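PDB 6ZPV: MgGH51 from Meripilus giganteus, which hydrolyses terminal alpha-L-arabinofuranosyl residues from arabinose-containing polysaccharides, as a GH51 alpha-L-arabinofuranosidase of a wood-decay fungus. Local coordinates for residues Phe345-Asn350 and Thr424-Glu429; Leu578-Gly583 and Phe610-Pro615. All coordinates share one frame; numbering follows the deposited sequence. Where two conformers were deposited one is given.

Contact 1: residues Phe345-Asn350 and Thr424-Glu429; sequences FVEVGN and TYFEGE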
loop_
_atom_site.group_PDB
_atom_site.type_symbol
_atom_site.label_atom_id
_atom_site.label_comp_id
_atom_site.label_asym_id
_atom_site.label_seq_id
_atom_site.Cartn_x
_atom_site.Cartn_y
_atom_site.Cartn_z
ATOM N N PHE A 345 -16.152 7.088 4.217
ATOM C CA PHE A 345 -15.236 8.245 4.152
ATOM C C PHE A 345 -14.704 8.370 2.704
ATOM O O PHE A 345 -14.171 7.401 2.179
ATOM C CB PHE A 345 -14.037 8.007 5.074
ATOM C CG PHE A 345 -14.362 7.794 6.528
ATOM C CD1 PHE A 345 -14.832 8.824 7.309
ATOM C CD2 PHE A 345 -14.291 6.535 7.058
ATOM C CE1 PHE A 345 -15.143 8.599 8.639
ATOM C CE2 PHE A 345 -14.677 6.312 8.379
ATOM C CZ PHE A 345 -15.077 7.341 9.172
ATOM N N VAL A 346 -14.790 9.579 2.170
ATOM C CA VAL A 346 -14.235 9.907 0.862
ATOM C C VAL A 346 -13.374 11.155 1.002
ATOM O O VAL A 346 -13.836 12.160 1.612
ATOM C CB VAL A 346 -15.303 10.072 -0.242
ATOM C CG1 VAL A 346 -14.741 10.741 -1.478
ATOM C CG2 VAL A 346 -15.945 8.728 -0.534
ATOM N N GLU A 347 -12.156 11.089 0.463
ATOM C CA GLU A 347 -11.236 12.231 0.516
ATOM C C GLU A 347 -11.251 12.954 -0.830
ATOM O O GLU A 347 -11.163 12.318 -1.895
ATOM C CB GLU A 347 -9.824 11.731 0.897
ATOM C CG GLU A 347 -8.822 12.850 1.111
ATOM C CD GLU A 347 -7.608 12.456 1.914
ATOM O OE1 GLU A 347 -7.512 11.290 2.321
ATOM O OE2 GLU A 347 -6.732 13.383 2.132
ATOM N N VAL A 348 -11.369 14.290 -0.786
ATOM C CA VAL A 348 -11.575 15.078 -2.015
ATOM C C VAL A 348 -10.203 15.606 -2.447
ATOM O O VAL A 348 -9.722 16.652 -1.937
ATOM C CB VAL A 348 -12.624 16.164 -1.769
ATOM C CG1 VAL A 348 -12.819 17.024 -3.017
ATOM C CG2 VAL A 348 -13.927 15.528 -1.319
ATOM N N GLY A 349 -9.559 14.906 -3.379
ATOM C CA GLY A 349 -8.235 15.308 -3.849
ATOM C C GLY A 349 -7.109 14.749 -2.979
ATOM O O GLY A 349 -7.329 13.838 -2.165
ATOM N N ASN A 350 -5.921 15.295 -3.206
ATOM C CA ASN A 350 -4.740 14.980 -2.369
ATOM C C ASN A 350 -3.942 16.270 -2.245
ATOM O O ASN A 350 -3.582 16.914 -3.252
ATOM C CB ASN A 350 -3.850 13.916 -2.995
ATOM C CG ASN A 350 -2.657 13.609 -2.119
ATOM O OD1 ASN A 350 -2.853 13.133 -0.993
ATOM N ND2 ASN A 350 -1.437 13.912 -2.580
ATOM N N THR A 424 -13.519 16.560 12.812
ATOM C CA THR A 424 -12.587 15.497 13.123
ATOM C C THR A 424 -11.394 15.564 12.165
ATOM O O THR A 424 -11.476 16.095 11.067
ATOM C CB THR A 424 -13.280 14.136 13.118
ATOM O OG1 THR A 424 -13.798 13.871 11.822
ATOM C CG2 THR A 424 -14.341 13.997 14.158
ATOM N N TYR A 425 -10.296 14.969 12.603
ATOM C CA TYR A 425 -8.992 15.085 11.949
ATOM C C TYR A 425 -8.432 13.717 11.636
ATOM O O TYR A 425 -8.456 12.807 12.507
ATOM C CB TYR A 425 -8.051 15.940 12.786
ATOM C CG TYR A 425 -8.535 17.363 12.932
ATOM C CD1 TYR A 425 -8.263 18.315 11.964
ATOM C CD2 TYR A 425 -9.399 17.758 13.944
ATOM C CE1 TYR A 425 -8.771 19.597 12.034
ATOM C CE2 TYR A 425 -9.944 19.045 14.035
ATOM C CZ TYR A 425 -9.614 19.973 13.059
ATOM O OH TYR A 425 -10.088 21.254 13.096
ATOM N N PHE A 426 -7.927 13.586 10.437
ATOM C CA PHE A 426 -7.286 12.352 9.935
ATOM C C PHE A 426 -5.809 12.685 9.752
ATOM O O PHE A 426 -5.464 13.576 8.963
ATOM C CB PHE A 426 -7.900 12.053 8.570
ATOM C CG PHE A 426 -7.314 10.923 7.765
ATOM C CD1 PHE A 426 -6.689 9.868 8.366
ATOM C CD2 PHE A 426 -7.454 10.906 6.375
ATOM C CE1 PHE A 426 -6.213 8.792 7.622
ATOM C CE2 PHE A 426 -6.997 9.833 5.616
ATOM C CZ PHE A 426 -6.390 8.768 6.263
ATOM N N GLU A 427 -4.904 12.023 10.491
ATOM C CA GLU A 427 -3.469 12.188 10.277
ATOM C C GLU A 427 -3.081 11.202 9.169
ATOM O O GLU A 427 -2.579 10.094 9.455
ATOM C CB GLU A 427 -2.700 11.962 11.571
ATOM C CG GLU A 427 -1.303 12.548 11.512
ATOM C CD GLU A 427 -1.183 14.016 11.854
ATOM O OE1 GLU A 427 -2.160 14.648 12.268
ATOM O OE2 GLU A 427 -0.021 14.562 11.711
ATOM N N GLY A 428 -3.400 11.571 7.915
ATOM C CA GLY A 428 -3.374 10.597 6.831
ATOM C C GLY A 428 -2.016 10.214 6.327
ATOM O O GLY A 428 -1.878 9.217 5.604
ATOM N N GLU A 429 -0.989 11.029 6.648
ATOM C CA GLU A 429 0.400 10.658 6.387
ATOM C C GLU A 429 1.221 11.257 7.531
ATOM O O GLU A 429 1.188 12.476 7.744
ATOM C CB GLU A 429 0.934 11.282 5.073
ATOM C CG GLU A 429 0.178 10.822 3.831
ATOM C CD GLU A 429 0.580 11.463 2.524
ATOM O OE1 GLU A 429 1.775 11.914 2.401
ATOM O OE2 GLU A 429 -0.285 11.571 1.628
HETATM O O HOH W 1 0.516 12.870 -0.660
#
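Glu347 and Phe426 meet inside the parallel (beta/alpha)8 barrel, reaching across its interior from the fourth and seventh strands, whose nearest CA atoms, those of Glu347 and Phe426, stand 10.2 Å apart. Both CB atoms already point toward the other segment, and CG anti to the backbone N (chi1 -174° for Glu347, 173° for Phe426) carries each group on. Glu347 then runs on extended until its OE1 lies 3.6 Å from Phe426 CE2, in the ring plane at the edge, where the slightly positive C-H rim suits a carboxylate oxygen. The carboxylate itself is tilted 67° from the ring. Arg226 makes salt bridges from NE to Glu347 OE1 and from NH1 to Glu429 OE2, so one guanidinium ties together carboxylates from the two segments. Gly428 CA lies over one face of Phe426, toward the rim, 3.4 Å above the plane; a CB at that glycine would be crowded by the ring.

Farther along, toward what is probably the substrate pocket, Asn350 faces Glu429. In GH51 and its clan an asparagine after strand four directly precedes the acid/base glutamate, and a glutamate near the C-terminal end of strand seven is the nucleophile; Asn350 and Glu429 probably hold these places. Glu429 OE1 is hydrogen-bonded to Tyr402 OH and to a bound glycerol. The Asn350 amide and the Glu429 carboxylate are nearly coplanar, yet they are joined through a water: Asn350 ND2, which also donates to Glu234, gives it a 2.9 Å bond, and the water donates to Glu429 OE2 at 2.8 Å.

Contact 2: residues Leu578-Gly583 and Phe610-Pro615; sequences LQVLTG and FTYNAP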
loop_
_atom_site.group_PDB
_atom_site.type_symbol
_atom_site.label_atom_id
_atom_site.label_comp_id
_atom_site.label_asym_id
_atom_site.label_seq_id
_atom_site.Cartn_x
_atom_site.Cartn_y
_atom_site.Cartn_z
ATOM N N LEU A 578 3.639 -7.567 29.360
ATOM C CA LEU A 578 4.548 -6.504 28.962
ATOM C C LEU A 578 5.059 -6.805 27.560
ATOM O O LEU A 578 5.587 -7.914 27.325
ATOM C CB LEU A 578 5.715 -6.394 29.952
ATOM C CG LEU A 578 6.841 -5.431 29.569
ATOM C CD1 LEU A 578 6.387 -3.975 29.467
ATOM C CD2 LEU A 578 8.041 -5.559 30.517
ATOM N N GLN A 579 4.990 -5.841 26.663
ATOM C CA GLN A 579 5.584 -5.941 25.307
ATOM C C GLN A 579 6.492 -4.744 25.155
ATOM O O GLN A 579 6.034 -3.632 25.360
ATOM C CB GLN A 579 4.464 -5.920 24.241
ATOM C CG GLN A 579 3.442 -7.022 24.424
ATOM C CD GLN A 579 2.227 -6.853 23.543
ATOM O OE1 GLN A 579 1.089 -6.434 24.014
ATOM N NE2 GLN A 579 2.414 -7.194 22.338
ATOM N N VAL A 580 7.749 -4.982 24.768
ATOM C CA VAL A 580 8.758 -3.896 24.702
ATOM C C VAL A 580 9.490 -3.963 23.368
ATOM O O VAL A 580 10.022 -5.030 23.013
ATOM C CB VAL A 580 9.822 -4.054 25.814
ATOM C CG1 VAL A 580 10.819 -2.915 25.839
ATOM C CG2 VAL A 580 9.217 -4.213 27.172
ATOM N N LEU A 581 9.564 -2.839 22.702
ATOM C CA LEU A 581 10.371 -2.604 21.508
ATOM C C LEU A 581 11.478 -1.602 21.869
ATOM O O LEU A 581 11.142 -0.456 22.236
ATOM C CB LEU A 581 9.488 -2.052 20.403
ATOM C CG LEU A 581 10.185 -1.772 19.069
ATOM C CD1 LEU A 581 10.441 -3.073 18.316
ATOM C CD2 LEU A 581 9.296 -0.837 18.236
ATOM N N THR A 582 12.718 -2.005 21.795
ATOM C CA THR A 582 13.825 -1.107 22.174
ATOM C C THR A 582 15.110 -1.597 21.503
ATOM O O THR A 582 15.094 -2.622 20.810
ATOM C CB THR A 582 13.979 -0.996 23.697
ATOM O OG1 THR A 582 14.882 0.048 24.047
ATOM C CG2 THR A 582 14.456 -2.251 24.347
ATOM N N GLY A 583 16.145 -0.830 21.595
ATOM C CA GLY A 583 17.454 -1.150 21.055
ATOM C C GLY A 583 18.251 0.136 20.921
ATOM O O GLY A 583 17.815 1.208 21.347
ATOM N N PHE A 610 2.043 -0.253 40.684
ATOM C CA PHE A 610 3.191 -0.997 40.165
ATOM C C PHE A 610 4.127 -0.034 39.475
ATOM O O PHE A 610 3.670 1.080 39.088
ATOM C CB PHE A 610 2.725 -2.193 39.317
ATOM C CG PHE A 610 1.986 -1.809 38.058
ATOM C CD1 PHE A 610 0.638 -1.671 38.114
ATOM C CD2 PHE A 610 2.633 -1.576 36.870
ATOM C CE1 PHE A 610 -0.074 -1.354 36.999
ATOM C CE2 PHE A 610 1.908 -1.244 35.750
ATOM C CZ PHE A 610 0.544 -1.093 35.829
ATOM N N THR A 611 5.344 -0.464 39.274
ATOM C CA THR A 611 6.389 0.408 38.730
ATOM C C THR A 611 6.973 -0.216 37.481
ATOM O O THR A 611 7.247 -1.419 37.466
ATOM C CB THR A 611 7.445 0.683 39.812
ATOM O OG1 THR A 611 6.808 1.291 40.932
ATOM C CG2 THR A 611 8.583 1.511 39.294
ATOM N N TYR A 612 7.232 0.610 36.473
ATOM C CA TYR A 612 7.891 0.158 35.238
ATOM C C TYR A 612 9.095 1.050 34.959
ATOM O O TYR A 612 8.937 2.300 34.989
ATOM C CB TYR A 612 6.908 0.197 34.050
ATOM C CG TYR A 612 7.559 -0.242 32.759
ATOM C CD1 TYR A 612 8.061 -1.523 32.608
ATOM C CD2 TYR A 612 7.670 0.615 31.683
ATOM C CE1 TYR A 612 8.639 -1.920 31.435
ATOM C CE2 TYR A 612 8.242 0.238 30.492
ATOM C CZ TYR A 612 8.747 -1.057 30.369
ATOM O OH TYR A 612 9.341 -1.488 29.212
ATOM N N ASN A 613 10.232 0.452 34.646
ATOM C CA ASN A 613 11.410 1.186 34.211
ATOM C C ASN A 613 11.450 1.168 32.687
ATOM O O ASN A 613 11.718 0.131 32.090
ATOM C CB ASN A 613 12.712 0.619 34.789
ATOM C CG ASN A 613 13.945 1.466 34.420
ATOM O OD1 ASN A 613 13.933 2.601 33.818
ATOM N ND2 ASN A 613 15.116 0.957 34.779
ATOM N N ALA A 614 11.143 2.293 32.071
ATOM C CA ALA A 614 11.099 2.425 30.598
ATOM C C ALA A 614 12.494 2.692 30.072
ATOM O O ALA A 614 13.051 3.754 30.338
ATOM C CB ALA A 614 10.175 3.530 30.175
ATOM N N PRO A 615 13.101 1.747 29.337
ATOM C CA PRO A 615 14.434 1.984 28.821
ATOM C C PRO A 615 14.492 3.196 27.922
ATOM O O PRO A 615 13.487 3.569 27.275
ATOM C CB PRO A 615 14.827 0.684 28.059
ATOM C CG PRO A 615 13.918 -0.342 28.660
ATOM C CD PRO A 615 12.636 0.402 29.004
#
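The C-terminal beta sandwich is bridged here by Tyr612, which reaches from the three-stranded sheet to Leu578 and Val580 on the seven-stranded one. The touching parts of the two strands run nearly the same way, 16° apart, with Leu578 nearest Tyr612 and Thr582 nearest Pro615. With chi1 at 179° the Tyr612 ring carries on toward 578-583, where its CB already points, and meets the Leu578 side chain at about a right angle. Both methyls of Leu578 rest against one corner of the ring: CD1 comes obliquely to within 3.6 Å of Tyr612 CE1, and CD2 approaches the same CE1 at 3.8 Å. Val580 CG2 lies 3.4 Å from Tyr612 OH in one of two conformers, which leaves that contact doubtful. Tyr612 OH is hydrogen-bonded to Ser620 OG, which anchors the outer end of the ring. A phenylalanine here would lack the hydroxyl and would probably leave Ser620 OG without this hydrogen-bonding partner. Farther along the strands, Thr582 OG1 passes 4.1 Å from Pro615 CB, while its hydrogen bond goes to Phe617 O in the turn that carries the chain from one sheet to the other. Strand 618-625 pairs with 575-582 on one side and 600-605 does so on the other; Ile622 of the former touches both Leu578 and Tyr612, and helix 507-517 packs on Leu581, on the outer side of the sheet.

In the fold
The two contacts belong to separate parts of one chain: contact 1 lies inside the catalytic barrel, contact 2 between the sheets of the C-terminal sandwich. Their centres are 34 Å apart and their nearest atoms about 18 Å, so they do not touch, and contact 1 is complete in sequence before contact 2 begins. Contact 1 is buried and reaches the probable active site; the glycerol about 3 Å from the side chain of Glu429 probably comes from the crystallisation liquor and is at most a hint of a pocket. Contact 2 is a surface contact, its centre 31 Å from that of the chain against 16 Å for contact 1, and joins two sheets well away from there.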